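Local atomic coordinates of arginase (RocF) (Helicobacter pylori, PDB entry 4G3H), a protein that probably catalyses the manganese-dependent hydrolysis of L-arginine to urea and L-ornithine, using two manganese ions per subunit. Residues Leu233-Met238 with Lys296-Ile301; Leu113-His118 with Asp257-Leu262. All blocks are in the same frame, centred on the assembly; numbering follows the deposited sequence.

Contact 1 of 2, residues Leu233-Met238 with Lys296-Ile301. With MN (manganese (II) ion), chain F; MN (manganese (II) ion), chain E.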
loop_
_atom_site.group_PDB
_atom_site.type_symbol
_atom_site.label_atom_id
_atom_site.label_comp_id
_atom_site.label_asym_id
_atom_site.label_seq_id
_atom_site.Cartn_x
_atom_site.Cartn_y
_atom_site.Cartn_z
ATOM N N LEU A 233 0.110 1.542 3.620
ATOM C CA LEU A 233 -0.448 2.763 4.185
ATOM C C LEU A 233 -0.820 3.815 3.150
ATOM O O LEU A 233 0.039 4.300 2.404
ATOM C CB LEU A 233 0.544 3.385 5.189
ATOM C CG LEU A 233 0.304 4.864 5.573
ATOM C CD1 LEU A 233 -1.063 5.020 6.229
ATOM C CD2 LEU A 233 1.396 5.358 6.503
ATOM N N ASP A 234 -2.102 4.174 3.135
ATOM C CA ASP A 234 -2.634 5.203 2.243
ATOM C C ASP A 234 -2.860 6.421 3.144
ATOM O O ASP A 234 -3.644 6.360 4.088
ATOM C CB ASP A 234 -3.968 4.752 1.638
ATOM C CG ASP A 234 -4.540 5.763 0.650
ATOM O OD1 ASP A 234 -4.319 6.992 0.811
ATOM O OD2 ASP A 234 -5.228 5.324 -0.291
ATOM N N LEU A 235 -2.190 7.526 2.846
ATOM C CA LEU A 235 -2.297 8.722 3.667
ATOM C C LEU A 235 -3.709 9.296 3.832
ATOM O O LEU A 235 -3.963 10.063 4.761
ATOM C CB LEU A 235 -1.348 9.801 3.128
ATOM C CG LEU A 235 0.148 9.437 3.171
ATOM C CD1 LEU A 235 0.947 10.446 2.357
ATOM C CD2 LEU A 235 0.640 9.394 4.618
ATOM N N ASP A 236 -4.633 8.932 2.951
ATOM C CA ASP A 236 -5.978 9.467 3.093
ATOM C C ASP A 236 -6.721 8.852 4.282
ATOM O O ASP A 236 -7.907 9.117 4.484
ATOM C CB ASP A 236 -6.794 9.303 1.799
ATOM C CG ASP A 236 -7.040 7.854 1.423
ATOM O OD1 ASP A 236 -6.976 6.964 2.297
ATOM O OD2 ASP A 236 -7.321 7.611 0.235
ATOM N N ILE A 237 -6.025 8.030 5.070
ATOM C CA ILE A 237 -6.658 7.450 6.245
ATOM C C ILE A 237 -6.808 8.606 7.228
ATOM O O ILE A 237 -7.689 8.605 8.093
ATOM C CB ILE A 237 -5.809 6.321 6.872
ATOM C CG1 ILE A 237 -6.534 5.755 8.101
ATOM C CG2 ILE A 237 -4.437 6.835 7.240
ATOM C CD1 ILE A 237 -5.880 4.521 8.715
ATOM N N MET A 238 -5.941 9.604 7.088
ATOM C CA MET A 238 -6.014 10.783 7.945
ATOM C C MET A 238 -7.202 11.626 7.489
ATOM O O MET A 238 -7.541 11.639 6.306
ATOM C CB MET A 238 -4.732 11.615 7.849
ATOM C CG MET A 238 -3.538 11.015 8.569
ATOM S SD MET A 238 -2.107 12.112 8.535
ATOM C CE MET A 238 -1.435 11.693 6.934
ATOM N N LYS A 296 5.980 17.927 5.974
ATOM C CA LYS A 296 6.684 17.597 7.204
ATOM C C LYS A 296 6.014 16.416 7.910
ATOM O O LYS A 296 6.688 15.559 8.479
ATOM C CB LYS A 296 6.732 18.807 8.148
ATOM C CG LYS A 296 7.672 19.916 7.687
ATOM C CD LYS A 296 8.000 20.898 8.812
ATOM C CE LYS A 296 6.802 21.751 9.206
ATOM N NZ LYS A 296 6.413 22.709 8.130
ATOM N N GLN A 297 4.690 16.370 7.871
ATOM C CA GLN A 297 3.975 15.278 8.516
ATOM C C GLN A 297 4.286 13.938 7.853
ATOM O O GLN A 297 4.530 12.944 8.540
ATOM C CB GLN A 297 2.469 15.550 8.501
ATOM C CG GLN A 297 2.080 16.718 9.393
ATOM C CD GLN A 297 0.589 16.977 9.415
ATOM O OE1 GLN A 297 -0.043 17.105 8.370
ATOM N NE2 GLN A 297 0.022 17.069 10.611
ATOM N N VAL A 298 4.283 13.917 6.523
ATOM C CA VAL A 298 4.580 12.700 5.775
ATOM C C VAL A 298 6.017 12.268 6.094
ATOM O O VAL A 298 6.279 11.100 6.410
ATOM C CB VAL A 298 4.410 12.942 4.250
ATOM C CG1 VAL A 298 4.814 11.703 3.460
ATOM C CG2 VAL A 298 2.957 13.294 3.945
ATOM N N LEU A 299 6.945 13.218 6.031
ATOM C CA LEU A 299 8.338 12.925 6.333
ATOM C C LEU A 299 8.477 12.361 7.747
ATOM O O LEU A 299 9.329 11.516 8.001
ATOM C CB LEU A 299 9.194 14.185 6.159
ATOM C CG LEU A 299 9.500 14.498 4.689
ATOM C CD1 LEU A 299 10.231 15.822 4.564
ATOM C CD2 LEU A 299 10.336 13.371 4.109
ATOM N N GLU A 300 7.636 12.825 8.663
ATOM C CA GLU A 300 7.667 12.322 10.033
ATOM C C GLU A 300 7.132 10.892 10.073
ATOM O O GLU A 300 7.637 10.056 10.820
ATOM C CB GLU A 300 6.851 13.230 10.953
ATOM C CG GLU A 300 7.549 14.549 11.268
ATOM C CD GLU A 300 6.684 15.505 12.069
ATOM O OE1 GLU A 300 6.074 15.069 13.069
ATOM O OE2 GLU A 300 6.626 16.697 11.703
ATOM N N ILE A 301 6.116 10.614 9.262
ATOM C CA ILE A 301 5.551 9.269 9.174
ATOM C C ILE A 301 6.682 8.349 8.706
ATOM O O ILE A 301 6.898 7.263 9.252
ATOM C CB ILE A 301 4.419 9.193 8.116
ATOM C CG1 ILE A 301 3.325 10.221 8.419
ATOM C CG2 ILE A 301 3.841 7.785 8.071
ATOM C CD1 ILE A 301 2.524 9.934 9.654
HETATM MN MN MN F . -7.544 5.573 -0.241
HETATM MN MN MN E . -6.120 3.257 -1.327
#
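Ile301, Leu235 and Val298 supply most of the apolar surface buried where the end of strand 228-234 and the turn after it meet helix 293-309, one of the helices flanking the central parallel sheet of the arginase alpha/beta fold. Leu235 points toward the helix, and its CD1 lies 3.8 Å from CG2 of Val298, the two side chains crossing at about a right angle. With CG1 anti to the backbone N (chi1 176°), CG2 is the branch left to face Leu235. One turn further on, Ile301 sends its CG2 to CD2 of Leu233, again at 3.8 Å and roughly at right angles. Branched aliphatic residues suit this seam: their methyls pack closely and need no polar partner in this buried place. Ile301 also packs on Phe256 and Leu263 of helix 256-269, and Val298 on Leu24 of helix 16-30.

The alternate residues, Asp234 and Asp236, form a D-x-D pattern on the metals. Asp234 OD2 bridges the pair, 2.3 Å from the manganese of chain F and 2.5 Å from that of chain E, while Asp236 OD2 binds the former at 2.1 Å. Asp234 OD1 accepts a nearly straight hydrogen bond from Asp236 N (169°) on its anti side, 34° out of the carboxylate plane; this Asx turn, together with the two metal bonds of OD2, restricts the carboxylate's rotation. The close approaches across the contact are all between methyl groups, and no hydrogen bond crosses it, so the carboxylates, on the far side of the turn from the helix, are engaged with the ions.

Contact 2 of 2, residues Leu113-His118 with Asp257-Leu262. With MN (manganese (II) ion), chain F; MN (manganese (II) ion), chain E.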
loop_
_atom_site.group_PDB
_atom_site.type_symbol
_atom_site.label_atom_id
_atom_site.label_comp_id
_atom_site.label_asym_id
_atom_site.label_seq_id
_atom_site.Cartn_x
_atom_site.Cartn_y
_atom_site.Cartn_z
ATOM N N LEU A 113 -1.829 -5.554 6.379
ATOM C CA LEU A 113 -2.290 -4.467 7.239
ATOM C C LEU A 113 -2.530 -3.372 6.221
ATOM O O LEU A 113 -1.586 -2.892 5.588
ATOM C CB LEU A 113 -1.206 -4.055 8.239
ATOM C CG LEU A 113 -0.830 -5.131 9.267
ATOM C CD1 LEU A 113 0.376 -4.689 10.082
ATOM C CD2 LEU A 113 -2.027 -5.417 10.175
ATOM N N TYR A 114 -3.796 -3.001 6.049
ATOM C CA TYR A 114 -4.181 -2.002 5.056
ATOM C C TYR A 114 -4.790 -0.762 5.711
ATOM O O TYR A 114 -5.944 -0.788 6.136
ATOM C CB TYR A 114 -5.205 -2.637 4.099
ATOM C CG TYR A 114 -5.240 -2.066 2.698
ATOM C CD1 TYR A 114 -4.293 -2.449 1.749
ATOM C CD2 TYR A 114 -6.235 -1.173 2.312
ATOM C CE1 TYR A 114 -4.335 -1.968 0.452
ATOM C CE2 TYR A 114 -6.288 -0.676 1.000
ATOM C CZ TYR A 114 -5.331 -1.085 0.076
ATOM O OH TYR A 114 -5.372 -0.632 -1.223
ATOM N N LEU A 115 -4.016 0.316 5.790
ATOM C CA LEU A 115 -4.485 1.562 6.396
ATOM C C LEU A 115 -4.960 2.446 5.263
ATOM O O LEU A 115 -4.159 2.893 4.440
ATOM C CB LEU A 115 -3.350 2.232 7.173
ATOM C CG LEU A 115 -2.940 1.498 8.456
ATOM C CD1 LEU A 115 -2.311 0.155 8.101
ATOM C CD2 LEU A 115 -1.952 2.365 9.248
ATOM N N ASP A 116 -6.261 2.723 5.236
ATOM C CA ASP A 116 -6.824 3.463 4.115
ATOM C C ASP A 116 -8.241 3.941 4.435
ATOM O O ASP A 116 -8.934 3.354 5.268
ATOM C CB ASP A 116 -6.870 2.496 2.927
ATOM C CG ASP A 116 -7.019 3.178 1.591
ATOM O OD1 ASP A 116 -7.818 4.123 1.448
ATOM O OD2 ASP A 116 -6.337 2.732 0.658
ATOM N N ALA A 117 -8.668 5.008 3.769
ATOM C CA ALA A 117 -10.017 5.513 3.962
ATOM C C ALA A 117 -10.933 4.655 3.091
ATOM O O ALA A 117 -12.147 4.629 3.295
ATOM C CB ALA A 117 -10.105 6.977 3.528
ATOM N N HIS A 118 -10.333 3.947 2.129
ATOM C CA HIS A 118 -11.076 3.096 1.194
ATOM C C HIS A 118 -10.723 1.610 1.278
ATOM O O HIS A 118 -9.648 1.240 1.742
ATOM C CB HIS A 118 -10.839 3.567 -0.248
ATOM C CG HIS A 118 -10.940 5.050 -0.426
ATOM N ND1 HIS A 118 -9.850 5.885 -0.326
ATOM C CD2 HIS A 118 -12.009 5.851 -0.653
ATOM C CE1 HIS A 118 -10.241 7.138 -0.482
ATOM N NE2 HIS A 118 -11.546 7.144 -0.681
ATOM N N ASP A 257 -1.610 12.551 14.900
ATOM C CA ASP A 257 -1.086 11.848 16.079
ATOM C C ASP A 257 -1.695 10.462 16.275
ATOM O O ASP A 257 -1.024 9.539 16.754
ATOM C CB ASP A 257 -1.301 12.684 17.342
ATOM C CG ASP A 257 -0.356 13.866 17.421
ATOM O OD1 ASP A 257 0.872 13.647 17.357
ATOM O OD2 ASP A 257 -0.834 15.010 17.548
ATOM N N GLU A 258 -2.965 10.315 15.914
ATOM C CA GLU A 258 -3.619 9.025 16.032
ATOM C C GLU A 258 -2.929 8.030 15.093
ATOM O O GLU A 258 -2.623 6.904 15.496
ATOM C CB GLU A 258 -5.110 9.157 15.700
ATOM C CG GLU A 258 -5.945 9.589 16.896
ATOM C CD GLU A 258 -7.342 10.060 16.523
ATOM O OE1 GLU A 258 -8.168 10.231 17.445
ATOM O OE2 GLU A 258 -7.614 10.267 15.319
ATOM N N LEU A 259 -2.674 8.451 13.852
ATOM C CA LEU A 259 -2.002 7.591 12.871
ATOM C C LEU A 259 -0.618 7.206 13.380
ATOM O O LEU A 259 -0.227 6.042 13.305
ATOM C CB LEU A 259 -1.878 8.293 11.503
ATOM C CG LEU A 259 -1.040 7.563 10.433
ATOM C CD1 LEU A 259 -1.598 6.168 10.192
ATOM C CD2 LEU A 259 -1.038 8.338 9.143
ATOM N N LYS A 260 0.123 8.187 13.895
ATOM C CA LYS A 260 1.457 7.932 14.442
ATOM C C LYS A 260 1.401 6.910 15.573
ATOM O O LYS A 260 2.259 6.037 15.674
ATOM C CB LYS A 260 2.088 9.237 14.950
ATOM C CG LYS A 260 2.745 10.067 13.848
ATOM C CD LYS A 260 2.800 11.549 14.194
ATOM C CE LYS A 260 3.473 11.818 15.525
ATOM N NZ LYS A 260 3.487 13.275 15.832
ATOM N N GLN A 261 0.387 7.025 16.423
ATOM C CA GLN A 261 0.224 6.093 17.527
ATOM C C GLN A 261 -0.122 4.701 17.012
ATOM O O GLN A 261 0.472 3.711 17.443
ATOM C CB GLN A 261 -0.874 6.577 18.476
ATOM C CG GLN A 261 -0.395 7.617 19.465
ATOM C CD GLN A 261 -1.521 8.475 19.991
ATOM O OE1 GLN A 261 -2.570 7.961 20.402
ATOM N NE2 GLN A 261 -1.314 9.791 19.988
ATOM N N LEU A 262 -1.083 4.625 16.095
ATOM C CA LEU A 262 -1.475 3.333 15.544
ATOM C C LEU A 262 -0.291 2.697 14.826
ATOM O O LEU A 262 -0.014 1.516 15.006
ATOM C CB LEU A 262 -2.645 3.477 14.566
ATOM C CG LEU A 262 -3.083 2.170 13.891
ATOM C CD1 LEU A 262 -3.701 1.228 14.939
ATOM C CD2 LEU A 262 -4.093 2.462 12.785
HETATM MN MN MN F . -7.544 5.573 -0.241
HETATM MN MN MN E . -6.120 3.257 -1.327
#
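Leu115 meets residues 257-262 of helix 256-269 through a single methyl, CD2, which is shared between two leucines one turn apart. It lies 3.9 Å from Leu259 CD1, the side chains crossing obliquely, and 4.1 Å from Leu262 CD2, where the two chains reach toward each other tip to tip. In both helix leucines CG is anti to the backbone N (chi1 173° in Leu259), and this carries the end of Leu259 to the strand although its CB does not point there. Leucine suits all three buried places: its long, apolar side chain can bring a methyl across from strand to helix, about 9 Å between Leu115 CA and Leu259 CA.

Just past Leu115, at a strand end of the arginase family's central parallel sheet, the chain turns polar. Asp116 spans the two manganese ions, OD1 lying 2.2 Å from the one of chain F and OD2 2.1 Å from the one of chain E; His118 ND1 joins the former at 2.3 Å. His118 N also bonds to Asp116 OD1 from above the carboxylate plane, making an Asx turn. Apolar packing and metal binding therefore meet within two consecutive residues, Leu115 and Asp116.

How the contacts relate
Of the four elements involved, strand 110-115 comes first along the chain from the N terminus, followed by strand 228-234, helix 256-269 and helix 293-309. Contact 2 closes the loop from 113-118 to 257-262, and contact 1 the one from 233-238 to 296-301; their segments alternate, so the two loops cross. The strands are neighbours in the central parallel sheet, where Asp234 N lies 2.8 Å from Leu115 O, a probable hydrogen bond. Met238 CG packs on Leu259 CD2 at 3.7 Å, joining the turn of contact 1 to the helix of contact 2. Together the contacts tie two helices to adjacent strand ends that both supply ligands to the dinuclear manganese centre.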